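Local coordinates for endonuclease V (Bacillus subtilis, PDB 3GA2), which probably repairs deaminated DNA by cutting double-stranded DNA at the second phosphodiester bond 3' to a deoxyinosine, with magnesium as cofactor, at residues E71-V76 with L106-D111; N40-V45 with I65-K70; V59-V64 with L224-L229; M1-V6 with F134-P139. The protein carries 1 engineered substitution. One frame throughout, in Å; residues are numbered along the deposited sequence.

Contact 1. Residues E71-V76 with L106-D111; sequences EVIEKV and LETEPD
A classic beta bulge on the outermost strand 72-81, where Ile73 and Glu74 both face Val64, turns Glu74 toward the loop 106-111 that leaves helix 96-105. With CG anti to the backbone N (chi1 176°) and the chain extended beyond it, Glu74 carries its carboxylate straight onto two successive peptide N-H groups. OE2 offers its syn lone pair to Glu107 N at 2.7 Å, in a nearly straight bond (167°). OE1 takes two donors from Thr108: the hydroxyl OG1 at 2.6 Å, and the backbone N at 2.9 Å from the syn side, somewhat out of the carboxylate plane. Three bonds thus fix the carboxylate's rotation. They probably also offset the nearby like charge of Glu107, whose OE1 is 4.4 Å from Glu74 OE2. Beside this polar grip, Val76 CG2 presses tightly on Leu106 CD2 at 3.5 Å, the two side chains crossing at about a right angle. The same CD2 lies alongside Glu74 OE1, while Ile73 CD1 just reaches the methyl CG2 of Thr108. A post-helix loop is thereby fastened to a bulged edge strand of the mixed sheet, in a protein of the RNase H clan.

Contact 2. Residues N40-V45 with I65-K70; sequences NTTAGV and IDADTK. Engineered in segment 40-45: Thr42 (natural residue Gly).
Thr42 and Ile65 form an antiparallel hydrogen-bonded pair near the open end of the beta hairpin made by strands 41-52 and 55-66. Three backbone bonds join the segments. Two belong to this pair, Ile65 N to Thr42 O at 2.9 Å and Thr42 N to Ile65 O at 3.2 Å; the third, Ala67 N to Asn40 O at 2.8 Å, carries the pairing past the end of strand 55-66. Between them Thr41 and Asp66 make a non-hydrogen-bonded pair whose side chains diverge, with Thr41 CA giving a CA-H...O contact to Ile65 O.

Within 65-70, further bonds shape the turn toward strand 72-81. Asp66, its CG anti to the backbone N (chi1 174°), reaches forward with OD1 to accept Thr69 N at 2.9 Å, an Asx motif in which the donor comes from the anti side, tilted out of the carboxylate plane. The backbone bond Lys70 N to Asp66 O closes the turn, and Lys70 NZ bonds to Asp68 O. A valine in place of Asp66 would remove that carboxylate acceptor, probably leaving Thr69 N without its mate and the turn less firmly set.

Side-chain contact across the strands is slighter. Ala67 CB lies 3.2 Å from Asn40 O. The engineered Thr42 packs beside Ile65 on the face shared with Leu208 and Pro218; its buried hydroxyl OG1, without a polar partner, sits 3.3 Å from Ile65 CG1.

Contact 3. Residues V59-V64 with L224-L229; sequences VCCIIV and LETHVL
The carboxylate of Glu225 is the single flat group among the touching side chains, and neither its faces nor its edges meet strand 59-64. Glu225 touches with its aliphatic stem instead: CG lies 3.4 Å from Cys61 SG, and CB is 4.1 Å from Ile63 CD1. The chain bends at chi2 (75°), and the acid end forms a salt bridge through OE2 with Lys75 on the adjoining strand.

Cys61 is the centre of the contact. Its sulfur enters between Glu225, Thr226 and Leu229, one turn of helix, and comes within 3.3 Å of Leu229 CD1; its CB is 3.5 Å from Thr226 CG2. In Thr226, OG1 stands between the backbone N and the carbonyl carbon (chi1 59°), which leaves the methyl CG2 facing the strand while OG1 bonds back to Asp223 O in the preceding turn, satisfying the hydroxyl in a buried place. Val59 CG1 completes the row, touching Leu229 CD1 at 3.9 Å, the two side chains crossing at about a right angle.

Strand and helix axes approach to 7.7 Å, their directions 140° apart. Val59, Cys61 and Ile63 thus turn one face of the sheet to helix 217-235; on the opposite face Cys60 packs on Leu98 and Ala102, and Ile62 on Ala102 and Ala103, of helix 96-105. The strand itself runs between 41-52 and 72-81, so this part of the sheet is layered between two helices.

Contact 4. Residues M1-V6 with F134-P139; sequences MKVFDV and FFLGKP
The C-terminal end of helix 128-136 receives the N-terminal segment 1-6, with Phe4 N bonded to Phe135 O at 2.7 Å, in the carbonyl plane. The same oxygen lies at the edge of the Phe4 ring and 3.3 Å from Val3 CB, hemmed in by the segment that supplies its donor. Phe4 then leans along the chain where it leaves the helix, CE1 standing 3.9 Å from Gly137 CA. Gly137 has positive phi, and a side chain there would collide with this ring.

Two residues on, Val6 CG2 rests over the centre of one face of the Phe135 ring, a CH-pi contact 3.9 Å from the centroid and 12° off the normal. With CG1 anti to the backbone N (chi1 -175°), CG2 lies anti to the carbonyl carbon and reaches the ring; it also touches Phe134 CB at 3.7 Å. The Phe135 ring makes an edge-to-face pair with His7 as well. An alanine in place of Phe135 would remove the ring, probably leaving Val6 CG2 over a gap and His7 without its aromatic mate. At the other end Met1, a selenomethionine, bends at chi3 to bring CE within 3.3 Å of Leu136 O and 4.0 Å of Leu136 CD2.

Phe135 also packs on Leu96 and Ile100 of helix 96-105, and Leu136 on Phe113 and Phe115 of strand 113-116. From the N-terminal segment, Val3 packs on Ile100 of helix 96-105 and Val6 on Leu24 of helix 14-25, so segment 1-6 joins the end of helix 128-136 to two other helices.

Contacts 1, 2 and 3 gather on the neighbouring strands 72-81, 55-66 and 41-52 at one edge of the mixed sheet; the loop of contact 1 and the helix of contact 3 lie on opposite faces. The centres of contacts 1 and 2 are 8 Å apart, and Glu71 O probably accepts a hydrogen bond from Asp66 N at 2.8 Å. Contacts 2 and 3 both use strand 55-66. Contact 4 lies about 20 Å from contact 3, centre to centre, but reaches contact 1 through the salt bridge of Lys138 NZ with Glu109 OE2 at 2.7 Å. Contact 3 comes near the predicted magnesium ligands: the Thr226 side chain is about 4 Å from that of Asp46 and about 7 Å from that of Asp116.

Contact 1. Residues E71-V76 with L106-D111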
# COMPACT_ATOMS: atom_id res chain seq x y z
N GLU A 71 -12.87 2.78 -14.61
CA GLU A 71 -13.81 1.68 -14.42
C GLU A 71 -13.09 0.42 -13.95
O GLU A 71 -11.93 0.19 -14.29
CB GLU A 71 -14.57 1.41 -15.72
CG GLU A 71 -15.56 2.53 -16.06
CD GLU A 71 -16.12 2.42 -17.47
OE1 GLU A 71 -16.39 1.28 -17.92
OE2 GLU A 71 -16.31 3.47 -18.11
N VAL A 72 -13.79 -0.39 -13.17
CA VAL A 72 -13.22 -1.63 -12.64
C VAL A 72 -13.17 -2.68 -13.75
O VAL A 72 -14.18 -2.96 -14.39
CB VAL A 72 -14.07 -2.16 -11.47
CG1 VAL A 72 -13.51 -3.46 -10.96
CG2 VAL A 72 -14.13 -1.12 -10.37
N ILE A 73 -11.99 -3.24 -13.97
CA ILE A 73 -11.84 -4.25 -15.01
C ILE A 73 -11.55 -5.63 -14.45
O ILE A 73 -11.73 -6.63 -15.13
CB ILE A 73 -10.73 -3.87 -16.01
CG1 ILE A 73 -9.40 -3.70 -15.28
CG2 ILE A 73 -11.12 -2.60 -16.74
CD1 ILE A 73 -8.26 -3.28 -16.19
N GLU A 74 -11.11 -5.68 -13.20
CA GLU A 74 -10.81 -6.97 -12.58
C GLU A 74 -10.78 -6.88 -11.06
O GLU A 74 -10.36 -5.88 -10.48
CB GLU A 74 -9.47 -7.51 -13.11
CG GLU A 74 -9.02 -8.81 -12.44
CD GLU A 74 -7.80 -9.44 -13.11
OE1 GLU A 74 -6.83 -8.71 -13.41
OE2 GLU A 74 -7.80 -10.67 -13.31
N LYS A 75 -11.23 -7.95 -10.41
CA LYS A 75 -11.22 -8.02 -8.96
C LYS A 75 -10.81 -9.43 -8.53
O LYS A 75 -11.31 -10.42 -9.07
CB LYS A 75 -12.61 -7.69 -8.38
CG LYS A 75 -13.06 -6.27 -8.66
CD LYS A 75 -14.17 -5.83 -7.72
CE LYS A 75 -15.44 -6.63 -7.92
NZ LYS A 75 -16.52 -6.16 -7.02
N VAL A 76 -9.88 -9.51 -7.59
CA VAL A 76 -9.41 -10.79 -7.09
C VAL A 76 -9.20 -10.66 -5.60
O VAL A 76 -9.15 -9.55 -5.06
CB VAL A 76 -8.06 -11.22 -7.71
CG1 VAL A 76 -8.22 -11.47 -9.20
CG2 VAL A 76 -7.00 -10.15 -7.45
N LEU A 106 -4.32 -12.41 -10.73
CA LEU A 106 -4.58 -11.37 -11.72
C LEU A 106 -4.37 -11.78 -13.18
O LEU A 106 -3.32 -12.31 -13.55
CB LEU A 106 -3.71 -10.15 -11.44
CG LEU A 106 -3.97 -9.36 -10.16
CD1 LEU A 106 -2.93 -8.25 -10.01
CD2 LEU A 106 -5.38 -8.76 -10.21
N GLU A 107 -5.38 -11.53 -14.01
CA GLU A 107 -5.26 -11.83 -15.43
C GLU A 107 -4.66 -10.60 -16.10
O GLU A 107 -3.97 -10.70 -17.11
CB GLU A 107 -6.63 -12.14 -16.06
CG GLU A 107 -7.26 -13.45 -15.59
CD GLU A 107 -8.45 -13.87 -16.44
OE1 GLU A 107 -9.30 -13.01 -16.74
OE2 GLU A 107 -8.54 -15.06 -16.80
N THR A 108 -4.91 -9.43 -15.51
CA THR A 108 -4.36 -8.19 -16.05
C THR A 108 -2.97 -7.96 -15.48
O THR A 108 -2.51 -8.71 -14.62
CB THR A 108 -5.24 -6.98 -15.70
OG1 THR A 108 -5.25 -6.79 -14.29
CG2 THR A 108 -6.66 -7.19 -16.21
N GLU A 109 -2.30 -6.92 -15.96
CA GLU A 109 -0.96 -6.59 -15.49
C GLU A 109 -0.98 -5.11 -15.14
O GLU A 109 -0.63 -4.27 -15.95
CB GLU A 109 0.08 -6.87 -16.59
CG GLU A 109 1.53 -6.76 -16.12
CD GLU A 109 2.54 -7.04 -17.23
OE1 GLU A 109 2.37 -8.05 -17.95
OE2 GLU A 109 3.50 -6.26 -17.38
N PRO A 110 -1.40 -4.77 -13.91
CA PRO A 110 -1.45 -3.36 -13.51
C PRO A 110 -0.11 -2.67 -13.66
O PRO A 110 0.93 -3.25 -13.35
CB PRO A 110 -1.90 -3.43 -12.05
CG PRO A 110 -2.75 -4.68 -12.02
CD PRO A 110 -1.91 -5.65 -12.84
N ASP A 111 -0.14 -1.43 -14.16
CA ASP A 111 1.09 -0.64 -14.34
C ASP A 111 1.59 -0.06 -13.02
O ASP A 111 2.77 0.26 -12.89
CB ASP A 111 0.86 0.52 -15.32
CG ASP A 111 0.48 0.05 -16.71
OD1 ASP A 111 1.22 -0.76 -17.31
OD2 ASP A 111 -0.56 0.52 -17.22

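Contact 2. Residues N40-V45 with I65-K70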
# COMPACT_ATOMS: atom_id res chain seq x y z
N ASN A 40 -2.01 2.52 -18.49
CA ASN A 40 -3.25 1.88 -18.93
C ASN A 40 -4.14 1.46 -17.77
O ASN A 40 -5.37 1.57 -17.85
CB ASN A 40 -2.93 0.63 -19.77
CG ASN A 40 -2.13 0.95 -21.02
OD1 ASN A 40 -2.55 1.75 -21.86
ND2 ASN A 40 -0.97 0.31 -21.17
N THR A 41 -3.53 0.98 -16.69
CA THR A 41 -4.28 0.53 -15.53
C THR A 41 -3.58 0.85 -14.20
O THR A 41 -2.37 1.05 -14.16
CB THR A 41 -4.50 -1.00 -15.58
OG1 THR A 41 -3.23 -1.66 -15.70
CG2 THR A 41 -5.38 -1.38 -16.76
N THR A 42 -4.37 0.90 -13.13
CA THR A 42 -3.83 1.14 -11.80
C THR A 42 -4.59 0.17 -10.90
O THR A 42 -5.79 -0.08 -11.11
CB THR A 42 -4.03 2.62 -11.32
OG1 THR A 42 -5.39 2.85 -10.96
CG2 THR A 42 -3.64 3.60 -12.41
N ALA A 43 -3.91 -0.42 -9.93
CA ALA A 43 -4.57 -1.36 -9.03
C ALA A 43 -4.54 -0.83 -7.61
O ALA A 43 -3.68 -0.03 -7.25
CB ALA A 43 -3.89 -2.73 -9.11
N GLY A 44 -5.50 -1.29 -6.81
CA GLY A 44 -5.57 -0.89 -5.42
C GLY A 44 -5.50 -2.14 -4.57
O GLY A 44 -6.13 -3.15 -4.90
N VAL A 45 -4.74 -2.08 -3.48
CA VAL A 45 -4.58 -3.23 -2.60
C VAL A 45 -4.95 -2.89 -1.17
O VAL A 45 -4.55 -1.85 -0.64
CB VAL A 45 -3.11 -3.72 -2.59
CG1 VAL A 45 -3.02 -5.09 -1.92
CG2 VAL A 45 -2.57 -3.79 -4.01
N ILE A 65 -8.39 -1.00 -12.03
CA ILE A 65 -9.25 -0.11 -12.80
C ILE A 65 -8.55 0.34 -14.07
O ILE A 65 -7.33 0.23 -14.18
CB ILE A 65 -9.68 1.14 -12.00
CG1 ILE A 65 -8.46 2.00 -11.67
CG2 ILE A 65 -10.40 0.72 -10.71
CD1 ILE A 65 -8.81 3.43 -11.30
N ASP A 66 -9.33 0.82 -15.03
CA ASP A 66 -8.79 1.33 -16.29
C ASP A 66 -8.31 2.72 -15.92
O ASP A 66 -9.04 3.49 -15.31
CB ASP A 66 -9.91 1.40 -17.34
CG ASP A 66 -9.46 2.06 -18.62
OD1 ASP A 66 -9.33 3.30 -18.65
OD2 ASP A 66 -9.23 1.34 -19.61
N ALA A 67 -7.07 3.05 -16.27
CA ALA A 67 -6.51 4.36 -15.92
C ALA A 67 -7.31 5.56 -16.41
O ALA A 67 -7.51 6.51 -15.67
CB ALA A 67 -5.07 4.46 -16.41
N ASP A 68 -7.77 5.51 -17.66
CA ASP A 68 -8.53 6.62 -18.24
C ASP A 68 -9.98 6.72 -17.75
O ASP A 68 -10.38 7.76 -17.22
CB ASP A 68 -8.53 6.54 -19.77
CG ASP A 68 -7.14 6.70 -20.38
OD1 ASP A 68 -6.21 7.17 -19.69
OD2 ASP A 68 -6.98 6.36 -21.57
N THR A 69 -10.76 5.66 -17.91
CA THR A 69 -12.16 5.68 -17.49
C THR A 69 -12.39 5.46 -16.01
O THR A 69 -13.48 5.75 -15.50
CB THR A 69 -13.00 4.60 -18.25
OG1 THR A 69 -12.66 3.30 -17.74
CG2 THR A 69 -12.72 4.65 -19.74
N LYS A 70 -11.38 4.94 -15.31
CA LYS A 70 -11.49 4.65 -13.87
C LYS A 70 -12.48 3.53 -13.58
O LYS A 70 -12.89 3.33 -12.43
CB LYS A 70 -11.90 5.91 -13.08
CG LYS A 70 -10.77 6.90 -12.82
CD LYS A 70 -10.33 7.61 -14.09
CE LYS A 70 -9.18 8.56 -13.81
NZ LYS A 70 -8.76 9.28 -15.03

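Contact 3. Residues V59-V64 with L224-L229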
# COMPACT_ATOMS: atom_id res chain seq x y z
N VAL A 59 -8.02 -11.10 4.66
CA VAL A 59 -8.45 -11.17 3.27
C VAL A 59 -7.88 -9.98 2.51
O VAL A 59 -8.10 -8.82 2.87
CB VAL A 59 -9.98 -11.12 3.14
CG1 VAL A 59 -10.38 -11.19 1.68
CG2 VAL A 59 -10.60 -12.27 3.91
N CYS A 60 -7.13 -10.27 1.45
CA CYS A 60 -6.54 -9.23 0.63
C CYS A 60 -7.30 -9.12 -0.68
O CYS A 60 -7.52 -10.12 -1.36
CB CYS A 60 -5.08 -9.53 0.32
SG CYS A 60 -4.38 -8.46 -0.99
N CYS A 61 -7.71 -7.90 -1.02
CA CYS A 61 -8.43 -7.66 -2.26
C CYS A 61 -7.60 -6.74 -3.14
O CYS A 61 -6.99 -5.77 -2.67
CB CYS A 61 -9.78 -6.99 -2.01
SG CYS A 61 -11.05 -8.01 -1.25
N ILE A 62 -7.59 -7.04 -4.43
CA ILE A 62 -6.90 -6.22 -5.40
C ILE A 62 -7.97 -5.81 -6.40
O ILE A 62 -8.66 -6.65 -6.97
CB ILE A 62 -5.78 -7.00 -6.13
CG1 ILE A 62 -4.66 -7.34 -5.15
CG2 ILE A 62 -5.23 -6.16 -7.29
CD1 ILE A 62 -3.53 -8.15 -5.76
N ILE A 63 -8.12 -4.50 -6.59
CA ILE A 63 -9.09 -3.96 -7.52
C ILE A 63 -8.31 -3.28 -8.63
O ILE A 63 -7.52 -2.38 -8.35
CB ILE A 63 -9.99 -2.91 -6.86
CG1 ILE A 63 -10.59 -3.46 -5.57
CG2 ILE A 63 -11.09 -2.48 -7.82
CD1 ILE A 63 -11.48 -4.67 -5.77
N VAL A 64 -8.51 -3.71 -9.87
CA VAL A 64 -7.82 -3.13 -11.00
C VAL A 64 -8.78 -2.24 -11.77
O VAL A 64 -9.89 -2.66 -12.09
CB VAL A 64 -7.30 -4.23 -11.97
CG1 VAL A 64 -6.44 -3.60 -13.05
CG2 VAL A 64 -6.51 -5.28 -11.19
N LEU A 224 -13.41 -1.20 0.57
CA LEU A 224 -14.81 -1.59 0.67
C LEU A 224 -15.00 -3.07 0.35
O LEU A 224 -15.86 -3.72 0.92
CB LEU A 224 -15.67 -0.75 -0.29
CG LEU A 224 -15.80 0.75 -0.01
CD1 LEU A 224 -16.52 1.42 -1.16
CD2 LEU A 224 -16.58 0.96 1.29
N GLU A 225 -14.19 -3.59 -0.56
CA GLU A 225 -14.30 -4.99 -0.94
C GLU A 225 -13.80 -5.93 0.17
O GLU A 225 -14.40 -6.97 0.43
CB GLU A 225 -13.53 -5.25 -2.24
CG GLU A 225 -13.72 -6.63 -2.81
CD GLU A 225 -15.07 -6.82 -3.46
OE1 GLU A 225 -15.55 -7.97 -3.51
OE2 GLU A 225 -15.66 -5.83 -3.95
N THR A 226 -12.70 -5.55 0.82
CA THR A 226 -12.14 -6.36 1.90
C THR A 226 -13.12 -6.41 3.07
O THR A 226 -13.21 -7.42 3.77
CB THR A 226 -10.81 -5.78 2.41
OG1 THR A 226 -11.02 -4.44 2.88
CG2 THR A 226 -9.77 -5.76 1.31
N HIS A 227 -13.86 -5.33 3.27
CA HIS A 227 -14.82 -5.27 4.36
C HIS A 227 -16.05 -6.14 4.10
O HIS A 227 -16.52 -6.83 5.01
CB HIS A 227 -15.25 -3.82 4.61
CG HIS A 227 -14.16 -2.97 5.19
ND1 HIS A 227 -14.24 -1.60 5.25
CD2 HIS A 227 -12.97 -3.31 5.73
CE1 HIS A 227 -13.14 -1.12 5.81
NE2 HIS A 227 -12.35 -2.14 6.11
N VAL A 228 -16.55 -6.10 2.87
CA VAL A 228 -17.72 -6.89 2.51
C VAL A 228 -17.38 -8.39 2.52
O VAL A 228 -18.19 -9.21 2.94
CB VAL A 228 -18.27 -6.49 1.13
CG1 VAL A 228 -17.25 -6.75 0.04
CG2 VAL A 228 -19.56 -7.25 0.84
N LEU A 229 -16.18 -8.74 2.07
CA LEU A 229 -15.77 -10.14 2.06
C LEU A 229 -15.56 -10.63 3.49
O LEU A 229 -15.92 -11.76 3.81
CB LEU A 229 -14.48 -10.34 1.26
CG LEU A 229 -14.61 -10.48 -0.25
CD1 LEU A 229 -13.23 -10.44 -0.87
CD2 LEU A 229 -15.32 -11.79 -0.61

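Contact 4. Residues M1-V6 with F134-P139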
# COMPACT_ATOMS: atom_id res chain seq x y z
N MSE A 1 -1.07 -12.45 -12.26
CA MSE A 1 0.21 -12.27 -13.01
C MSE A 1 1.37 -12.94 -12.30
O MSE A 1 1.25 -13.38 -11.15
CB MSE A 1 0.51 -10.78 -13.20
CG MSE A 1 0.52 -9.95 -11.92
SE MSE A 1 1.32 -8.17 -12.16
CE MSE A 1 2.54 -8.19 -10.66
N LYS A 2 2.50 -13.02 -12.99
CA LYS A 2 3.70 -13.63 -12.43
C LYS A 2 4.34 -12.65 -11.45
O LYS A 2 4.25 -11.44 -11.64
CB LYS A 2 4.68 -13.96 -13.55
CG LYS A 2 4.12 -14.90 -14.60
CD LYS A 2 3.81 -16.26 -14.02
CE LYS A 2 5.08 -16.98 -13.60
NZ LYS A 2 6.00 -17.19 -14.75
N VAL A 3 4.98 -13.18 -10.42
CA VAL A 3 5.65 -12.34 -9.43
C VAL A 3 7.08 -12.84 -9.21
O VAL A 3 7.38 -14.01 -9.45
CB VAL A 3 4.93 -12.35 -8.07
CG1 VAL A 3 3.56 -11.73 -8.20
CG2 VAL A 3 4.83 -13.78 -7.55
N PHE A 4 7.96 -11.95 -8.76
CA PHE A 4 9.34 -12.33 -8.50
C PHE A 4 9.48 -12.98 -7.14
O PHE A 4 8.99 -12.46 -6.14
CB PHE A 4 10.26 -11.11 -8.58
CG PHE A 4 10.37 -10.53 -9.96
CD1 PHE A 4 9.41 -9.65 -10.44
CD2 PHE A 4 11.43 -10.89 -10.79
CE1 PHE A 4 9.49 -9.15 -11.74
CE2 PHE A 4 11.52 -10.39 -12.08
CZ PHE A 4 10.55 -9.51 -12.56
N ASP A 5 10.15 -14.13 -7.10
CA ASP A 5 10.36 -14.86 -5.86
C ASP A 5 11.52 -14.23 -5.09
O ASP A 5 12.59 -14.82 -4.97
CB ASP A 5 10.68 -16.33 -6.16
CG ASP A 5 10.47 -17.23 -4.95
OD1 ASP A 5 10.94 -16.89 -3.85
OD2 ASP A 5 9.83 -18.29 -5.11
N VAL A 6 11.29 -13.03 -4.57
CA VAL A 6 12.31 -12.30 -3.83
C VAL A 6 12.89 -13.11 -2.67
O VAL A 6 14.10 -13.35 -2.62
CB VAL A 6 11.75 -10.98 -3.26
CG1 VAL A 6 12.86 -10.19 -2.59
CG2 VAL A 6 11.11 -10.17 -4.37
N PHE A 134 8.98 -5.23 -4.65
CA PHE A 134 9.98 -6.18 -5.12
C PHE A 134 9.34 -7.44 -5.68
O PHE A 134 9.76 -7.94 -6.72
CB PHE A 134 10.96 -6.54 -4.01
CG PHE A 134 11.74 -5.37 -3.49
CD1 PHE A 134 11.34 -4.70 -2.34
CD2 PHE A 134 12.86 -4.92 -4.17
CE1 PHE A 134 12.05 -3.60 -1.86
CE2 PHE A 134 13.58 -3.81 -3.70
CZ PHE A 134 13.17 -3.15 -2.55
N PHE A 135 8.31 -7.95 -5.01
CA PHE A 135 7.64 -9.15 -5.49
C PHE A 135 6.85 -8.88 -6.76
O PHE A 135 6.88 -9.68 -7.70
CB PHE A 135 6.69 -9.70 -4.43
CG PHE A 135 7.37 -10.36 -3.27
CD1 PHE A 135 7.84 -9.61 -2.20
CD2 PHE A 135 7.51 -11.75 -3.23
CE1 PHE A 135 8.43 -10.22 -1.09
CE2 PHE A 135 8.09 -12.38 -2.13
CZ PHE A 135 8.55 -11.61 -1.06
N LEU A 136 6.13 -7.76 -6.79
CA LEU A 136 5.31 -7.40 -7.94
C LEU A 136 6.10 -6.94 -9.16
O LEU A 136 5.63 -7.04 -10.29
CB LEU A 136 4.31 -6.30 -7.55
CG LEU A 136 3.37 -6.56 -6.37
CD1 LEU A 136 2.53 -5.31 -6.10
CD2 LEU A 136 2.47 -7.75 -6.67
N GLY A 137 7.30 -6.42 -8.93
CA GLY A 137 8.11 -5.93 -10.04
C GLY A 137 7.43 -4.76 -10.74
O GLY A 137 7.67 -4.49 -11.92
N LYS A 138 6.57 -4.06 -10.01
CA LYS A 138 5.87 -2.92 -10.57
C LYS A 138 5.96 -1.71 -9.65
O LYS A 138 6.26 -1.83 -8.47
CB LYS A 138 4.39 -3.26 -10.79
CG LYS A 138 4.13 -4.34 -11.84
CD LYS A 138 4.48 -3.86 -13.25
CE LYS A 138 3.93 -4.80 -14.32
NZ LYS A 138 4.12 -4.28 -15.70
N PRO A 139 5.74 -0.51 -10.20
CA PRO A 139 5.79 0.69 -9.37
C PRO A 139 4.66 0.60 -8.34
O PRO A 139 3.55 0.15 -8.66
CB PRO A 139 5.54 1.81 -10.37
CG PRO A 139 6.11 1.27 -11.65
CD PRO A 139 5.65 -0.17 -11.63